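Prenyltransference for protein (Lavandula lanata, PDB 5HC8) catalyses the head-to-middle condensation of two dimethylallyl diphosphate molecules into the branched monoterpene precursor lavandulyl diphosphate. Local coordinates at residues N44-L55 and F220-L229. Numbering follows the deposited sequence.
Sequences NWKHIISRASQL and FPDFGEADLL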
loop_
_atom_site.group_PDB
_atom_site.type_symbol
_atom_site.label_atom_id
_atom_site.label_comp_id
_atom_site.label_asym_id
_atom_site.label_seq_id
_atom_site.Cartn_x
_atom_site.Cartn_y
_atom_site.Cartn_z
ATOM N N ASN A 44 -26.177 3.773 1.415
ATOM C CA ASN A 44 -25.606 4.216 0.145
ATOM C C ASN A 44 -25.092 3.073 -0.705
ATOM O O ASN A 44 -24.984 3.215 -1.918
ATOM C CB ASN A 44 -24.455 5.213 0.363
ATOM C CG ASN A 44 -24.869 6.467 1.085
ATOM O OD1 ASN A 44 -24.067 7.136 1.733
ATOM N ND2 ASN A 44 -26.129 6.788 1.002
ATOM N N TRP A 45 -24.718 1.959 -0.078
ATOM C CA TRP A 45 -24.020 0.891 -0.812
ATOM C C TRP A 45 -24.764 0.391 -2.041
ATOM O O TRP A 45 -24.183 0.208 -3.099
ATOM C CB TRP A 45 -23.674 -0.248 0.082
ATOM C CG TRP A 45 -22.736 0.002 1.203
ATOM C CD1 TRP A 45 -22.190 1.184 1.597
ATOM C CD2 TRP A 45 -22.287 -0.957 2.123
ATOM N NE1 TRP A 45 -21.399 0.994 2.652
ATOM C CE2 TRP A 45 -21.456 -0.304 3.030
ATOM C CE3 TRP A 45 -22.548 -2.318 2.302
ATOM C CZ2 TRP A 45 -20.879 -0.943 4.107
ATOM C CZ3 TRP A 45 -21.955 -2.955 3.361
ATOM C CH2 TRP A 45 -21.143 -2.271 4.243
ATOM N N LYS A 46 -26.092 0.219 -1.934
ATOM C CA LYS A 46 -26.810 -0.401 -3.030
ATOM C C LYS A 46 -26.736 0.461 -4.294
ATOM O O LYS A 46 -26.613 -0.051 -5.381
ATOM C CB LYS A 46 -28.271 -0.774 -2.620
ATOM C CG LYS A 46 -29.122 0.408 -2.246
ATOM C CD LYS A 46 -30.569 0.044 -1.889
ATOM C CE LYS A 46 -31.269 1.283 -1.293
ATOM N NZ LYS A 46 -30.656 1.781 -0.002
ATOM N N HIS A 47 -26.799 1.772 -4.140
ATOM C CA HIS A 47 -26.801 2.664 -5.328
ATOM C C HIS A 47 -25.396 2.720 -5.929
ATOM O O HIS A 47 -25.225 2.806 -7.139
ATOM C CB HIS A 47 -27.189 4.047 -4.921
ATOM C CG HIS A 47 -28.511 4.109 -4.251
ATOM N ND1 HIS A 47 -29.677 3.758 -4.898
ATOM C CD2 HIS A 47 -28.856 4.420 -2.976
ATOM C CE1 HIS A 47 -30.692 3.879 -4.062
ATOM N NE2 HIS A 47 -30.218 4.276 -2.889
ATOM N N ILE A 48 -24.387 2.594 -5.064
ATOM C CA ILE A 48 -23.007 2.543 -5.554
ATOM C C ILE A 48 -22.758 1.269 -6.331
ATOM O O ILE A 48 -22.101 1.294 -7.365
ATOM C CB ILE A 48 -22.042 2.696 -4.370
ATOM C CG1 ILE A 48 -22.142 4.138 -3.869
ATOM C CG2 ILE A 48 -20.617 2.446 -4.828
ATOM C CD1 ILE A 48 -21.695 4.306 -2.463
ATOM N N ILE A 49 -23.244 0.132 -5.817
ATOM C CA ILE A 49 -23.011 -1.143 -6.481
ATOM C C ILE A 49 -23.779 -1.155 -7.834
ATOM O O ILE A 49 -23.256 -1.545 -8.862
ATOM C CB ILE A 49 -23.494 -2.294 -5.598
ATOM C CG1 ILE A 49 -22.609 -2.414 -4.363
ATOM C CG2 ILE A 49 -23.549 -3.579 -6.385
ATOM C CD1 ILE A 49 -23.266 -3.222 -3.216
ATOM N N SER A 50 -25.022 -0.684 -7.807
ATOM C CA SER A 50 -25.798 -0.504 -9.071
ATOM C C SER A 50 -25.074 0.300 -10.073
ATOM O O SER A 50 -25.012 -0.098 -11.230
ATOM C CB SER A 50 -27.068 0.277 -8.862
ATOM O OG SER A 50 -27.981 -0.532 -8.279
ATOM N N ARG A 51 -24.577 1.459 -9.642
ATOM C CA ARG A 51 -23.859 2.358 -10.530
ATOM C C ARG A 51 -22.608 1.699 -11.128
ATOM O O ARG A 51 -22.383 1.768 -12.339
ATOM C CB ARG A 51 -23.576 3.662 -9.825
ATOM C CG ARG A 51 -22.826 4.695 -10.631
ATOM C CD ARG A 51 -23.483 5.110 -11.959
ATOM N NE ARG A 51 -24.607 6.005 -11.646
ATOM C CZ ARG A 51 -25.139 6.829 -12.541
ATOM N NH1 ARG A 51 -24.659 6.847 -13.744
ATOM N NH2 ARG A 51 -26.146 7.591 -12.209
ATOM N N ALA A 52 -21.812 1.008 -10.291
ATOM C CA ALA A 52 -20.591 0.373 -10.758
ATOM C C ALA A 52 -20.954 -0.688 -11.808
ATOM O O ALA A 52 -20.286 -0.808 -12.848
ATOM C CB ALA A 52 -19.851 -0.277 -9.595
ATOM N N SER A 53 -22.052 -1.408 -11.569
ATOM C CA SER A 53 -22.538 -2.407 -12.541
ATOM C C SER A 53 -22.892 -1.812 -13.925
ATOM O O SER A 53 -22.384 -2.260 -14.971
ATOM C CB SER A 53 -23.703 -3.209 -11.953
ATOM O OG SER A 53 -24.223 -4.124 -12.902
ATOM N N GLN A 54 -23.617 -0.697 -13.878
ATOM C CA GLN A 54 -24.042 0.023 -15.081
ATOM C C GLN A 54 -22.836 0.493 -15.803
ATOM O O GLN A 54 -22.808 0.524 -17.031
ATOM C CB GLN A 54 -24.842 1.261 -14.732
ATOM C CG GLN A 54 -26.224 1.044 -14.121
ATOM C CD GLN A 54 -26.808 2.398 -13.640
ATOM O OE1 GLN A 54 -26.665 3.445 -14.319
ATOM N NE2 GLN A 54 -27.404 2.394 -12.438
ATOM N N LEU A 55 -21.810 0.865 -15.070
ATOM C CA LEU A 55 -20.618 1.409 -15.714
ATOM C C LEU A 55 -19.730 0.327 -16.324
ATOM O O LEU A 55 -18.744 0.617 -16.952
ATOM C CB LEU A 55 -19.806 2.236 -14.718
ATOM C CG LEU A 55 -20.375 3.575 -14.299
ATOM C CD1 LEU A 55 -19.680 4.037 -13.059
ATOM C CD2 LEU A 55 -20.251 4.670 -15.359
ATOM N N PHE A 220 -18.414 9.472 4.287
ATOM C CA PHE A 220 -19.064 8.442 3.502
ATOM C C PHE A 220 -20.625 8.497 3.547
ATOM O O PHE A 220 -21.266 8.101 2.569
ATOM C CB PHE A 220 -18.657 7.059 3.841
ATOM C CG PHE A 220 -19.116 6.057 2.787
ATOM C CD1 PHE A 220 -18.447 5.963 1.582
ATOM C CD2 PHE A 220 -20.212 5.266 2.989
ATOM C CE1 PHE A 220 -18.884 5.116 0.594
ATOM C CE2 PHE A 220 -20.618 4.378 2.021
ATOM C CZ PHE A 220 -19.954 4.309 0.824
ATOM N N PRO A 221 -21.234 8.903 4.683
ATOM C CA PRO A 221 -22.694 9.015 4.582
ATOM C C PRO A 221 -23.184 9.981 3.473
ATOM O O PRO A 221 -24.342 9.866 3.038
ATOM C CB PRO A 221 -23.092 9.516 5.970
ATOM C CG PRO A 221 -22.115 8.909 6.860
ATOM C CD PRO A 221 -20.789 9.073 6.062
ATOM N N ASP A 222 -22.343 10.927 3.057
ATOM C CA ASP A 222 -22.664 11.863 1.942
ATOM C C ASP A 222 -22.252 11.342 0.558
ATOM O O ASP A 222 -22.498 12.004 -0.451
ATOM C CB ASP A 222 -22.013 13.240 2.188
ATOM C CG ASP A 222 -22.596 13.959 3.383
ATOM O OD1 ASP A 222 -23.813 13.780 3.625
ATOM O OD2 ASP A 222 -21.821 14.635 4.107
ATOM N N PHE A 223 -21.674 10.142 0.509
ATOM C CA PHE A 223 -21.027 9.634 -0.680
ATOM C C PHE A 223 -22.044 8.892 -1.509
ATOM O O PHE A 223 -22.639 7.945 -1.057
ATOM C CB PHE A 223 -19.923 8.641 -0.279
ATOM C CG PHE A 223 -19.048 8.218 -1.401
ATOM C CD1 PHE A 223 -19.445 7.194 -2.249
ATOM C CD2 PHE A 223 -17.813 8.815 -1.620
ATOM C CE1 PHE A 223 -18.638 6.745 -3.299
ATOM C CE2 PHE A 223 -17.017 8.373 -2.680
ATOM C CZ PHE A 223 -17.436 7.348 -3.516
ATOM N N GLY A 224 -22.239 9.326 -2.732
ATOM C CA GLY A 224 -23.206 8.680 -3.599
ATOM C C GLY A 224 -22.691 8.338 -4.946
ATOM O O GLY A 224 -21.456 8.302 -5.198
ATOM N N GLU A 225 -23.634 8.136 -5.850
ATOM C CA GLU A 225 -23.286 7.763 -7.205
ATOM C C GLU A 225 -22.393 8.816 -7.903
ATOM O O GLU A 225 -21.498 8.439 -8.691
ATOM C CB GLU A 225 -24.493 7.473 -8.038
ATOM C CG GLU A 225 -25.342 6.356 -7.484
ATOM C CD GLU A 225 -26.535 6.046 -8.389
ATOM O OE1 GLU A 225 -27.633 6.019 -7.836
ATOM O OE2 GLU A 225 -26.361 5.797 -9.605
ATOM N N ALA A 226 -22.667 10.107 -7.692
ATOM C CA ALA A 226 -21.851 11.164 -8.355
ATOM C C ALA A 226 -20.358 11.075 -7.881
ATOM O O ALA A 226 -19.457 11.402 -8.632
ATOM C CB ALA A 226 -22.393 12.573 -8.103
ATOM N N ASP A 227 -20.135 10.665 -6.632
ATOM C CA ASP A 227 -18.768 10.577 -6.071
ATOM C C ASP A 227 -17.988 9.423 -6.659
ATOM O O ASP A 227 -16.780 9.556 -6.857
ATOM C CB ASP A 227 -18.834 10.558 -4.523
ATOM C CG ASP A 227 -19.652 11.733 -3.987
ATOM O OD1 ASP A 227 -19.159 12.842 -4.142
ATOM O OD2 ASP A 227 -20.798 11.590 -3.500
ATOM N N LEU A 228 -18.667 8.347 -6.996
ATOM C CA LEU A 228 -18.105 7.258 -7.801
ATOM C C LEU A 228 -17.719 7.755 -9.181
ATOM O O LEU A 228 -16.638 7.483 -9.680
ATOM C CB LEU A 228 -19.026 6.045 -7.849
ATOM C CG LEU A 228 -18.485 4.905 -8.699
ATOM C CD1 LEU A 228 -17.119 4.428 -8.166
ATOM C CD2 LEU A 228 -19.433 3.711 -8.854
ATOM N N LEU A 229 -18.619 8.501 -9.812
ATOM C CA LEU A 229 -18.342 9.093 -11.080
ATOM C C LEU A 229 -17.170 10.043 -11.071
ATOM O O LEU A 229 -16.370 10.065 -11.999
ATOM C CB LEU A 229 -19.608 9.852 -11.538
ATOM C CG LEU A 229 -20.611 9.196 -12.457
ATOM C CD1 LEU A 229 -20.495 7.734 -12.872
ATOM C CD2 LEU A 229 -22.045 9.595 -12.148
HETATM O O HOH W 1 -29.146 3.372 -8.024
HETATM O O HOH W 2 -27.966 4.247 -10.964
#
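Arg51 and Glu225 form the salt bridge between helix 44-54 and the first turn of helix 225-229. The arginine chain bends at chi2 and chi3 so that NE reaches Glu225 OE2 at 2.7 Å; the carboxylate uses its anti lone pair, its plane turned 55° from the guanidinium. NH2 adds a weak bond to the same oxygen. Leu229 CD2 lies over one guanidinium face and Gln54 OE1 near the rim of the other, sandwiching the flat group. A leucine in place of Arg51 would probably leave the Glu225 carboxylate without its charged mate and freer to turn. One water joins Glu225 OE1 to His47 ND1.

Inward from this polar margin, chi1 of Leu228 (179°) sends its side chain toward the other helix, where the CD2 branch meets Ile48 O and, at 4.1 Å, Ala52 CB; the small alanine lets the leucine settle close. The slim CD1 arm of Ile48 fits between two aromatics, meeting Phe223 CD1 at the ring edge and Phe220 CZ, each at 3.7 Å. Phe220 brings CE2 to the indole edge of Trp45, 3.5 Å from NE1, rim to rim with planes at 68°. At the N-cap, Gly224 has no side chain, and its N-H gives a nearly straight bond to Asp227 OD2.

Apolar packing edged by an ion pair thus joins helix 34-54 of the cis-prenyltransferase fold to the start of helix 225-237 and the 3-10 turn and loop before it; Ile48 and Trp45 also touch strand 59-65, and the side chains of Trp45 and Phe220 lie about 6 Å from bound 2-methylbuta-1,3-diene and thiodiphosphate, respectively.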